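Local atomic coordinates of glycoside hydrolase, GH17 family (PDB entry 6FCG), a protein that probably hydrolyses internal beta-1,3-glucosidic bonds of the storage polysaccharide laminarin, as an endo-acting laminarinase of glycoside hydrolase family 17. Residues 337-340 and 344-347; 238-243 and 286-291; 41-46 and 160-165; 51-56 and 303-308; 116-121 and 208-213. All blocks are in the same frame, centred on the assembly; numbering follows the deposited sequence.

Interaction 1: 337-340 and 344-347; sequences REWT and NMSC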
# COMPACT_ATOMS: atom_id res chain seq x y z
N ARG A 337 -3.11 26.99 28.88
CA ARG A 337 -2.87 27.88 30.00
C ARG A 337 -3.76 29.12 29.93
O ARG A 337 -4.42 29.46 30.93
CB ARG A 337 -1.39 28.26 30.10
CG ARG A 337 -0.47 27.14 30.60
CD ARG A 337 -0.79 26.67 32.02
NE ARG A 337 0.27 25.76 32.47
CZ ARG A 337 0.16 24.83 33.42
NH1 ARG A 337 1.24 24.11 33.71
NH2 ARG A 337 -0.95 24.61 34.12
N GLU A 338 -3.80 29.78 28.77
CA GLU A 338 -4.68 30.97 28.59
C GLU A 338 -6.16 30.65 28.83
O GLU A 338 -6.82 31.32 29.61
CB GLU A 338 -4.52 31.61 27.21
CG GLU A 338 -3.35 32.58 27.12
CD GLU A 338 -2.91 32.82 25.68
OE1 GLU A 338 -3.79 33.09 24.82
OE2 GLU A 338 -1.68 32.73 25.41
N TRP A 339 -6.64 29.58 28.22
CA TRP A 339 -8.03 29.16 28.42
C TRP A 339 -8.35 28.87 29.90
O TRP A 339 -9.33 29.36 30.41
CB TRP A 339 -8.39 27.93 27.56
CG TRP A 339 -9.62 27.20 28.00
CD1 TRP A 339 -10.83 27.75 28.29
CD2 TRP A 339 -9.74 25.80 28.22
NE1 TRP A 339 -11.70 26.77 28.69
CE2 TRP A 339 -11.06 25.56 28.65
CE3 TRP A 339 -8.88 24.72 28.08
CZ2 TRP A 339 -11.53 24.29 28.94
CZ3 TRP A 339 -9.35 23.44 28.36
CH2 TRP A 339 -10.66 23.24 28.79
N THR A 340 -7.52 28.07 30.55
CA THR A 340 -7.81 27.64 31.90
C THR A 340 -7.71 28.77 32.89
O THR A 340 -8.52 28.84 33.81
CB THR A 340 -6.97 26.40 32.33
OG1 THR A 340 -5.56 26.61 32.07
CG2 THR A 340 -7.46 25.19 31.58
N ASN A 344 -10.89 30.18 35.16
CA ASN A 344 -10.59 29.75 36.54
C ASN A 344 -10.64 28.22 36.75
O ASN A 344 -11.32 27.71 37.63
CB ASN A 344 -11.46 30.53 37.56
CG ASN A 344 -11.23 32.07 37.52
OD1 ASN A 344 -10.15 32.67 37.87
ND2 ASN A 344 -12.28 32.73 37.11
N MET A 345 -9.91 27.51 35.89
CA MET A 345 -9.68 26.08 36.04
C MET A 345 -8.19 25.85 36.27
O MET A 345 -7.34 26.51 35.68
CB MET A 345 -10.14 25.33 34.78
CG MET A 345 -11.62 25.42 34.47
SD MET A 345 -12.14 24.74 32.87
CE MET A 345 -13.85 24.54 33.31
N SER A 346 -7.87 24.93 37.16
CA SER A 346 -6.59 24.26 37.16
C SER A 346 -6.45 23.35 35.93
O SER A 346 -7.42 22.80 35.40
CB SER A 346 -6.41 23.47 38.47
OG SER A 346 -6.15 24.34 39.56
N CYS A 347 -5.23 23.24 35.45
CA CYS A 347 -4.90 22.29 34.44
C CYS A 347 -3.64 21.53 34.86
O CYS A 347 -2.55 22.09 34.83
CB CYS A 347 -4.66 22.97 33.09
SG CYS A 347 -4.24 21.73 31.83
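Thr-340 and Met-345 meet at a helix C-terminus closed by a Schellman motif, where helix 326-342 of the TIM barrel turns back into the chain that runs along strand 301-305. The evidence is the six-residue closure: Met-345 N donates to Thr-340 O at 2.8 Å with a nearly straight N-H...O angle of 171°. Asn-344, the first residue to leave helical geometry, has a positive phi of 49°, which reverses the chain so that Met-345 and Cys-347 fall back against the last turn. Thr-340 is the hub. Thr-340 CB lies 4.1 Å from Met-345 CB, the two side chains crossing at about a right angle, and Thr-340 CG2 comes within 3.9 Å of Cys-347 CB. CG2, anti to the carbonyl carbon, faces Met-345 and Cys-347, while OG1, between the backbone N and the carbonyl carbon, bonds Ile-336 O. A glycine here would probably leave Ile-336 O without its hydroxyl partner and open a gap between Met-345 CB and Cys-347 CB.

On the other flank the Met-345 chain, extended beyond CG, brings SD to 4.8 Å from the centroid of the Trp-339 six-membered ring, an oblique Met-aromatic contact. The indole also packs on Ile-303 and on Val-282 of helix 266-294, joining the helix end to its neighbours. Arg-337 bends at chi2 and curls toward the following chain; its guanidinium bonds Tyr-333 OH and Ala-51 O. A weak third bond runs from Arg-337 NH2 to Cys-347 O, 3.1 Å long but bent to 123° at the hydrogen.

Interaction 2: 238-243 and 286-291; sequences LSVHTY and DSVASY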
# COMPACT_ATOMS: atom_id res chain seq x y z
N LEU A 238 -15.14 17.81 39.62
CA LEU A 238 -14.89 16.89 38.51
C LEU A 238 -13.54 17.18 37.89
O LEU A 238 -13.30 18.28 37.41
CB LEU A 238 -15.97 17.02 37.43
CG LEU A 238 -17.35 16.39 37.71
CD1 LEU A 238 -18.14 17.20 38.73
CD2 LEU A 238 -18.16 16.27 36.43
N SER A 239 -12.68 16.16 37.86
CA SER A 239 -11.37 16.22 37.19
C SER A 239 -11.51 15.55 35.78
O SER A 239 -11.66 14.34 35.66
CB SER A 239 -10.31 15.55 38.06
OG SER A 239 -9.02 15.73 37.53
N VAL A 240 -11.44 16.37 34.74
CA VAL A 240 -11.83 15.99 33.40
C VAL A 240 -10.62 15.93 32.50
O VAL A 240 -9.81 16.87 32.49
CB VAL A 240 -12.81 17.03 32.83
CG1 VAL A 240 -13.07 16.80 31.36
CG2 VAL A 240 -14.11 16.96 33.61
N HIS A 241 -10.53 14.86 31.71
CA HIS A 241 -9.46 14.74 30.70
C HIS A 241 -9.99 14.97 29.28
O HIS A 241 -11.04 14.45 28.93
CB HIS A 241 -8.80 13.35 30.72
CG HIS A 241 -8.30 12.92 32.07
ND1 HIS A 241 -7.59 11.76 32.23
CD2 HIS A 241 -8.38 13.49 33.29
CE1 HIS A 241 -7.26 11.62 33.50
NE2 HIS A 241 -7.73 12.66 34.17
N THR A 242 -9.18 15.66 28.46
CA THR A 242 -9.48 15.84 27.04
C THR A 242 -8.19 15.85 26.25
O THR A 242 -7.23 16.51 26.65
CB THR A 242 -10.28 17.13 26.79
OG1 THR A 242 -10.40 17.35 25.39
CG2 THR A 242 -9.61 18.34 27.43
N TYR A 243 -8.17 15.14 25.11
CA TYR A 243 -6.94 14.91 24.34
C TYR A 243 -7.09 15.11 22.84
O TYR A 243 -7.13 14.16 22.07
CB TYR A 243 -6.38 13.52 24.64
CG TYR A 243 -5.38 13.48 25.80
CD1 TYR A 243 -4.06 13.86 25.60
CD2 TYR A 243 -5.78 13.08 27.08
CE1 TYR A 243 -3.15 13.84 26.64
CE2 TYR A 243 -4.88 13.05 28.14
CZ TYR A 243 -3.57 13.43 27.92
OH TYR A 243 -2.65 13.39 28.92
N ASP A 286 -16.72 21.74 28.10
CA ASP A 286 -18.03 22.40 28.19
C ASP A 286 -19.20 21.40 28.11
O ASP A 286 -20.24 21.60 28.75
CB ASP A 286 -18.19 23.50 27.10
CG ASP A 286 -17.41 24.76 27.41
OD1 ASP A 286 -16.80 24.87 28.51
OD2 ASP A 286 -17.34 25.65 26.54
N SER A 287 -19.02 20.34 27.33
CA SER A 287 -19.98 19.24 27.22
C SER A 287 -20.23 18.56 28.57
O SER A 287 -21.35 18.22 28.89
CB SER A 287 -19.49 18.23 26.20
OG SER A 287 -20.52 17.35 25.88
N VAL A 288 -19.18 18.44 29.38
CA VAL A 288 -19.32 17.97 30.77
C VAL A 288 -20.10 18.97 31.64
O VAL A 288 -21.00 18.58 32.40
CB VAL A 288 -17.95 17.65 31.44
CG1 VAL A 288 -18.14 17.10 32.86
CG2 VAL A 288 -17.15 16.62 30.62
N ALA A 289 -19.78 20.25 31.51
CA ALA A 289 -20.52 21.30 32.23
C ALA A 289 -22.01 21.32 31.87
O ALA A 289 -22.85 21.48 32.75
CB ALA A 289 -19.90 22.68 31.98
N SER A 290 -22.33 21.16 30.59
CA SER A 290 -23.72 21.04 30.12
C SER A 290 -24.45 19.85 30.69
O SER A 290 -25.63 19.94 31.05
CB SER A 290 -23.78 20.93 28.61
OG SER A 290 -23.50 22.18 28.05
N TYR A 291 -23.76 18.72 30.78
CA TYR A 291 -24.38 17.52 31.31
C TYR A 291 -24.77 17.68 32.78
O TYR A 291 -25.88 17.31 33.16
CB TYR A 291 -23.52 16.26 31.08
CG TYR A 291 -24.27 15.02 31.55
CD1 TYR A 291 -25.44 14.62 30.92
CD2 TYR A 291 -23.83 14.31 32.65
CE1 TYR A 291 -26.15 13.52 31.37
CE2 TYR A 291 -24.53 13.21 33.11
CZ TYR A 291 -25.69 12.83 32.47
OH TYR A 291 -26.37 11.74 32.94
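The backbones of strand 238-241 and helix segment 286-291 come nearest at Val-240 and Val-288, whose CA atoms are 8.2 Å apart, and no hydrogen bond spans them. This is helix-on-sheet packing within a beta-alpha-beta crossover of the TIM barrel: strand 238-241 is joined through helix 266-294 to its parallel neighbour, strand 301-305. Leu-238 and Val-240, two residues apart in the strand, both direct their CB toward the helix, while Val-288 directs its own toward the strand, so one helical valine serves two strand residues.

Val-288 does this with both branches. Val-288 CG1, anti to the backbone N (chi1 -177°), reaches 3.7 Å from Leu-238 CD2. The same methyl, Val-288 CG1, also lies 4.1 Å from Val-240 CG2. The two valines meet tip to tip, and with Val-240 likewise holding CG1 anti to its N (chi1 171°), each brings both methyls to the interface.

The contact between the two segments is entirely apolar and all three touching residues are buried. Trp-216 of helix 214-218 packs on each of them, and Phe-213 touches both valines, so the short helix after strand 206-212 completes the hydrophobic layer. Next along the strand, His-241 ND1 bonds Glu-169. Farther out on the helix, Ser-290 packs on Asn-135 of the second subunit. Back at the interface, the second methyl pair, Val-288 CG2 and Val-240 CG1, is 4.2 Å apart.

Interaction 3: 41-46 and 160-165; sequences KDILGN and IVKVIA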
# COMPACT_ATOMS: atom_id res chain seq x y z
N LYS A 41 -10.02 24.23 47.75
CA LYS A 41 -10.87 25.35 47.34
C LYS A 41 -10.11 26.66 47.01
O LYS A 41 -10.50 27.38 46.12
CB LYS A 41 -11.94 25.60 48.41
CG LYS A 41 -13.09 26.52 47.98
CD LYS A 41 -14.24 26.49 48.99
CE LYS A 41 -14.70 27.90 49.41
NZ LYS A 41 -15.73 28.42 48.48
N ASP A 42 -9.04 26.97 47.73
CA ASP A 42 -8.23 28.17 47.45
C ASP A 42 -7.32 27.99 46.23
O ASP A 42 -7.03 28.94 45.53
CB ASP A 42 -7.34 28.54 48.66
CG ASP A 42 -8.12 28.74 49.96
OD1 ASP A 42 -9.17 29.45 49.95
OD2 ASP A 42 -7.66 28.21 51.02
N ILE A 43 -6.83 26.78 46.05
CA ILE A 43 -5.78 26.47 45.08
C ILE A 43 -6.31 26.22 43.66
O ILE A 43 -5.75 26.71 42.67
CB ILE A 43 -5.01 25.22 45.55
CG1 ILE A 43 -4.17 25.59 46.77
CG2 ILE A 43 -4.10 24.66 44.45
CD1 ILE A 43 -3.59 24.38 47.47
N LEU A 44 -7.35 25.41 43.57
CA LEU A 44 -7.84 24.99 42.28
C LEU A 44 -8.51 26.17 41.59
O LEU A 44 -9.33 26.88 42.19
CB LEU A 44 -8.77 23.80 42.40
CG LEU A 44 -8.15 22.51 42.96
CD1 LEU A 44 -9.22 21.44 43.14
CD2 LEU A 44 -7.03 22.00 42.08
N GLY A 45 -8.14 26.39 40.33
CA GLY A 45 -8.70 27.50 39.54
C GLY A 45 -8.05 28.85 39.77
O GLY A 45 -8.55 29.86 39.31
N ASN A 46 -6.95 28.84 40.50
CA ASN A 46 -6.27 30.03 40.90
C ASN A 46 -4.94 30.01 40.19
O ASN A 46 -4.12 29.14 40.47
CB ASN A 46 -6.08 30.01 42.42
CG ASN A 46 -5.36 31.27 42.97
OD1 ASN A 46 -4.60 31.97 42.28
ND2 ASN A 46 -5.60 31.52 44.24
N ILE A 160 0.46 19.14 52.57
CA ILE A 160 0.81 19.00 51.16
C ILE A 160 -0.34 18.41 50.36
O ILE A 160 -0.72 18.96 49.32
CB ILE A 160 2.05 18.09 51.01
CG1 ILE A 160 3.25 18.72 51.71
CG2 ILE A 160 2.39 17.87 49.53
CD1 ILE A 160 4.38 17.74 51.96
N VAL A 161 -0.89 17.29 50.83
CA VAL A 161 -1.99 16.59 50.15
C VAL A 161 -3.30 17.37 50.29
O VAL A 161 -3.84 17.47 51.39
CB VAL A 161 -2.16 15.16 50.71
CG1 VAL A 161 -3.37 14.47 50.09
CG2 VAL A 161 -0.91 14.35 50.46
N LYS A 162 -3.78 17.91 49.19
CA LYS A 162 -5.04 18.66 49.16
C LYS A 162 -6.20 17.98 48.46
O LYS A 162 -7.33 18.44 48.59
CB LYS A 162 -4.80 20.01 48.50
CG LYS A 162 -3.74 20.82 49.17
CD LYS A 162 -4.14 21.22 50.59
CE LYS A 162 -2.93 21.53 51.46
NZ LYS A 162 -3.36 21.53 52.87
N VAL A 163 -5.92 16.92 47.70
CA VAL A 163 -6.95 16.21 46.93
C VAL A 163 -6.60 14.73 46.90
O VAL A 163 -5.43 14.35 46.75
CB VAL A 163 -7.06 16.75 45.47
CG1 VAL A 163 -8.04 15.91 44.63
CG2 VAL A 163 -7.50 18.21 45.42
N ILE A 164 -7.63 13.90 47.04
CA ILE A 164 -7.53 12.49 46.66
C ILE A 164 -8.43 12.25 45.45
O ILE A 164 -9.59 12.58 45.47
CB ILE A 164 -7.90 11.55 47.78
CG1 ILE A 164 -6.95 11.74 48.95
CG2 ILE A 164 -7.81 10.10 47.29
CD1 ILE A 164 -7.27 10.91 50.18
N ALA A 165 -7.85 11.68 44.40
CA ALA A 165 -8.57 11.26 43.20
C ALA A 165 -8.77 9.76 43.22
O ALA A 165 -7.78 9.00 43.27
CB ALA A 165 -7.80 11.66 41.97
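Lys-162 NZ is gripped by two backbone carbonyls, Pro-158 O and Val-38 O, while the stem of the same side chain receives Ile-43 from the N-terminal segment. Through this residue the chain ahead of the first strand is tied to the start of strand 161-168, at the N-terminal end of the TIM barrel strands. The lysine points its CB toward 41-46; CG, anti to the carbonyl carbon, is offered to the contact, and the bend at chi2 (-65°) then leads the ammonium away. Ile-43 CD1 packs on Lys-162 CG at 3.9 Å, the two side chains crossing at about a right angle.

One residue on in each segment, Leu-44 CD1 and Val-163 CG2 are 4.3 Å apart, a lighter apolar touch. Tyr-237 packs on both, and Trp-206 on Leu-44, so the leucine sits among residues at or just before the starts of several strands.

The short helix ends just at Ile-43 and Leu-44. A type II turn runs from Ile-43 to Asn-46, with Gly-45 at positive phi. Reaching back past the turn, Asn-46 ND2 donates to Asp-42 O at 3.2 Å, with an N-H...O angle of 155° and the acceptor close to the amide plane.

Interaction 4: 51-56 and 303-308; sequences AISYGG and IGETGW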
# COMPACT_ATOMS: atom_id res chain seq x y z
N ALA A 51 -0.82 24.12 37.96
CA ALA A 51 -0.81 22.67 38.16
C ALA A 51 -0.08 21.96 37.03
O ALA A 51 0.06 22.52 35.94
CB ALA A 51 -2.24 22.16 38.23
N ILE A 52 0.35 20.73 37.32
CA ILE A 52 1.01 19.86 36.36
C ILE A 52 0.79 18.40 36.74
O ILE A 52 0.72 18.08 37.93
CB ILE A 52 2.53 20.19 36.28
CG1 ILE A 52 3.17 19.65 35.01
CG2 ILE A 52 3.31 19.64 37.47
CD1 ILE A 52 4.03 20.68 34.30
N SER A 53 0.74 17.51 35.76
CA SER A 53 0.88 16.07 36.02
C SER A 53 2.37 15.71 36.14
O SER A 53 3.21 16.19 35.33
CB SER A 53 0.20 15.25 34.92
OG SER A 53 -1.21 15.39 35.00
N TYR A 54 2.73 14.89 37.14
CA TYR A 54 4.15 14.60 37.42
C TYR A 54 4.49 13.14 37.68
O TYR A 54 3.81 12.42 38.42
CB TYR A 54 4.67 15.45 38.58
CG TYR A 54 6.08 15.09 39.01
CD1 TYR A 54 7.17 15.55 38.32
CD2 TYR A 54 6.31 14.22 40.07
CE1 TYR A 54 8.46 15.19 38.68
CE2 TYR A 54 7.59 13.85 40.45
CZ TYR A 54 8.66 14.34 39.74
OH TYR A 54 9.92 13.98 40.14
N GLY A 55 5.58 12.72 37.04
CA GLY A 55 6.28 11.51 37.38
C GLY A 55 7.76 11.80 37.25
O GLY A 55 8.19 12.55 36.35
N GLY A 56 8.55 11.14 38.08
CA GLY A 56 9.99 11.40 38.24
C GLY A 56 10.88 10.24 37.83
O GLY A 56 12.08 10.29 38.02
N ILE A 303 -9.40 20.68 34.76
CA ILE A 303 -8.76 19.79 33.80
C ILE A 303 -7.69 18.98 34.51
O ILE A 303 -6.64 19.48 34.87
CB ILE A 303 -8.19 20.55 32.59
CG1 ILE A 303 -9.29 21.41 31.93
CG2 ILE A 303 -7.60 19.58 31.56
CD1 ILE A 303 -10.55 20.67 31.52
N GLY A 304 -7.98 17.70 34.67
CA GLY A 304 -7.05 16.77 35.28
C GLY A 304 -5.96 16.24 34.37
O GLY A 304 -4.95 15.72 34.87
N GLU A 305 -6.17 16.29 33.06
CA GLU A 305 -5.17 15.79 32.14
C GLU A 305 -5.44 16.28 30.72
O GLU A 305 -6.51 16.11 30.19
CB GLU A 305 -5.07 14.25 32.20
CG GLU A 305 -3.65 13.70 31.97
CD GLU A 305 -3.58 12.18 31.93
OE1 GLU A 305 -3.34 11.61 30.83
OE2 GLU A 305 -3.79 11.52 32.99
N THR A 306 -4.42 16.90 30.14
CA THR A 306 -4.34 17.09 28.70
C THR A 306 -2.88 17.33 28.34
O THR A 306 -2.10 17.77 29.18
CB THR A 306 -5.23 18.23 28.19
OG1 THR A 306 -5.27 18.20 26.76
CG2 THR A 306 -4.69 19.60 28.64
N GLY A 307 -2.51 17.07 27.09
CA GLY A 307 -1.13 17.18 26.66
C GLY A 307 -0.94 16.94 25.18
O GLY A 307 -1.83 16.47 24.50
N TRP A 308 0.24 17.30 24.68
CA TRP A 308 0.56 17.22 23.27
C TRP A 308 2.04 16.83 23.11
O TRP A 308 2.92 17.63 23.39
CB TRP A 308 0.28 18.57 22.63
CG TRP A 308 0.21 18.58 21.17
CD1 TRP A 308 1.26 18.46 20.29
CD2 TRP A 308 -0.96 18.72 20.38
NE1 TRP A 308 0.80 18.53 19.00
CE2 TRP A 308 -0.56 18.67 19.03
CE3 TRP A 308 -2.31 18.88 20.68
CZ2 TRP A 308 -1.46 18.79 17.98
CZ3 TRP A 308 -3.21 18.98 19.64
CH2 TRP A 308 -2.78 18.94 18.30
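Ser-53 faces Gly-304 and Glu-305 across the barrel seam, and the nearest CA atoms, those of Ser-53 and Glu-305, are 7.2 Å apart. Ser-53 holds OG anti to its carbonyl carbon (chi1 -70°), which brings Ser-53 OG to 3.8 Å from Gly-304 O, too long for a bond; OG is instead hydrogen-bonded to Phe-348 O. Ser-53 OG also lies 4.2 Å from Glu-305 CG. Glu-305 meets it with its stem, the chain extended at chi2 (-176°) carrying the carboxylate onward. There OE1 bonds Tyr-243 OH, while OE2 takes a salt bridge from Arg-87 and a bond from Tyr-89 OH, fixing the group's rotation. Its place at the end of the seventh strand is consistent with that of the nucleophile in related family 17 enzymes.

Strands 50-53 and 301-305 are the outermost of the seven parallel strands, and the later chain around 346-352, lying between them in space, bonds both: Ser-346 to Ile-303, and Tyr-349 and Ala-352 to Ser-53. This is consistent with the eighth strand position of a TIM barrel. Outside the seam, Ile-303 and Thr-306 pack on helix 326-342, Tyr-54 on helix 68-80, and Ile-52 on strand 83-87.

Interaction 5: 116-121 and 208-213; sequences YMMVGA and TSSDNF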
# COMPACT_ATOMS: atom_id res chain seq x y z
N TYR A 116 2.00 21.57 46.55
CA TYR A 116 0.85 20.77 46.95
C TYR A 116 0.64 19.59 46.04
O TYR A 116 1.22 19.52 44.95
CB TYR A 116 -0.38 21.63 46.94
CG TYR A 116 -0.21 22.82 47.84
CD1 TYR A 116 -0.25 22.69 49.22
CD2 TYR A 116 0.05 24.07 47.31
CE1 TYR A 116 -0.07 23.77 50.04
CE2 TYR A 116 0.22 25.18 48.13
CZ TYR A 116 0.14 25.03 49.49
OH TYR A 116 0.34 26.13 50.29
N MET A 117 -0.14 18.62 46.51
CA MET A 117 -0.34 17.37 45.79
C MET A 117 -1.78 16.92 45.68
O MET A 117 -2.53 16.95 46.65
CB MET A 117 0.47 16.26 46.42
CG MET A 117 0.49 14.97 45.59
SD MET A 117 1.72 13.70 46.04
CE MET A 117 3.19 14.68 46.25
N MET A 118 -2.16 16.51 44.46
CA MET A 118 -3.38 15.74 44.15
C MET A 118 -2.96 14.29 44.08
O MET A 118 -2.23 13.92 43.17
CB MET A 118 -3.93 16.20 42.81
CG MET A 118 -5.16 15.46 42.30
SD MET A 118 -5.63 16.00 40.62
CE MET A 118 -6.87 14.78 40.27
N VAL A 119 -3.35 13.48 45.07
CA VAL A 119 -2.89 12.09 45.17
C VAL A 119 -3.88 11.17 44.50
O VAL A 119 -5.05 11.15 44.82
CB VAL A 119 -2.70 11.62 46.60
CG1 VAL A 119 -2.43 10.13 46.66
CG2 VAL A 119 -1.54 12.35 47.23
N GLY A 120 -3.37 10.38 43.56
CA GLY A 120 -4.15 9.39 42.83
C GLY A 120 -4.11 8.05 43.51
O GLY A 120 -3.04 7.50 43.80
N ALA A 121 -5.31 7.54 43.78
CA ALA A 121 -5.50 6.17 44.23
C ALA A 121 -5.95 5.42 42.99
O ALA A 121 -6.98 5.78 42.39
CB ALA A 121 -6.57 6.12 45.30
N THR A 208 -12.28 13.56 44.43
CA THR A 208 -12.70 13.55 43.01
C THR A 208 -12.42 12.21 42.40
O THR A 208 -12.00 11.28 43.09
CB THR A 208 -11.99 14.67 42.20
OG1 THR A 208 -12.58 14.82 40.91
CG2 THR A 208 -10.48 14.38 42.05
N SER A 209 -12.69 12.11 41.10
CA SER A 209 -12.18 11.04 40.26
C SER A 209 -11.65 11.70 39.01
O SER A 209 -12.24 12.65 38.53
CB SER A 209 -13.27 10.05 39.90
OG SER A 209 -12.73 8.93 39.20
N SER A 210 -10.52 11.23 38.50
CA SER A 210 -9.94 11.86 37.32
C SER A 210 -10.23 10.96 36.13
O SER A 210 -9.82 9.79 36.11
CB SER A 210 -8.45 12.15 37.53
OG SER A 210 -8.07 13.31 36.81
N ASP A 211 -10.94 11.49 35.16
CA ASP A 211 -11.43 10.65 34.07
C ASP A 211 -11.69 11.44 32.79
O ASP A 211 -11.75 12.67 32.78
CB ASP A 211 -12.70 9.89 34.52
CG ASP A 211 -12.78 8.46 33.94
OD1 ASP A 211 -12.58 8.31 32.70
OD2 ASP A 211 -13.04 7.51 34.72
N ASN A 212 -11.81 10.69 31.70
CA ASN A 212 -12.16 11.22 30.39
C ASN A 212 -13.49 11.95 30.39
O ASN A 212 -14.42 11.57 31.09
CB ASN A 212 -12.26 10.05 29.41
CG ASN A 212 -12.45 10.49 27.98
OD1 ASN A 212 -13.57 10.50 27.45
ND2 ASN A 212 -11.34 10.83 27.32
N PHE A 213 -13.58 12.97 29.57
CA PHE A 213 -14.79 13.76 29.46
C PHE A 213 -16.04 12.92 29.27
O PHE A 213 -17.10 13.26 29.77
CB PHE A 213 -14.66 14.79 28.31
CG PHE A 213 -14.83 14.20 26.96
CD1 PHE A 213 -13.81 13.51 26.36
CD2 PHE A 213 -16.04 14.33 26.29
CE1 PHE A 213 -13.97 12.97 25.08
CE2 PHE A 213 -16.22 13.79 25.03
CZ PHE A 213 -15.19 13.11 24.43
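Met-118 supplies more than half of the surface buried here, and Thr-208 and Ser-210 share the rest. The methionine points its CB toward the second segment and is stretched almost fully: CG is anti to the backbone N (chi1 177°), and the chain stays extended through SD. That reach places a single atom, CE, at the contact. Met-118 CE lies 4.0 Å from Thr-208 CG2 and 3.9 Å from Ser-210 OG, with Ser-210 CB little farther at 4.1 Å, so the methyl ends beside two residues of alternate position on one strand.

Such length is needed because strands 116-121 and 206-212 are not neighbours in the parallel sheet of the TIM barrel. Strand 161-168 lies between them, and Met-118 packs on its Val-163 and Ala-165 as it passes. The contact is thus made over the intervening strand, within the barrel core, where Tyr-237 and Phe-348 also touch the methionine.

The polar partners keep their own bonds. Thr-208 crosses the methionine at about a right angle and presents CG2 to it, because OG1 is turned anti to the backbone N (chi1 -169°) and bonds Tyr-237 O. Ser-210 OG is held by Ser-239 OG and His-241 NE2, so the methyl of Met-118 packs against a hydroxyl already engaged with the next strand, and Arg-87 also touches Ser-210.

From the N terminus, 41-46 opens interaction 3 and 51-56 opens interaction 4. Interaction 5 begins at 116-121, before interaction 3 closes at 160-165, so 3 crosses both 4 and 5. Interaction 5 then closes at 208-213, and interaction 2 follows in series, running from 238-243 to 286-291. Both 5 and 2 nest inside the long loop that interaction 4 closes at 303-308. Interaction 1 comes last, a tight local closure. Together they tie the N-terminal segment, the barrel interior, two outer helices and the seam: Ser-346 of interaction 1 bonds Gly-45 of interaction 3, and the neighbouring strands 116-121 and 161-168 join interactions 5 and 3 through the backbone bond of Val-119 N to Val-163 O.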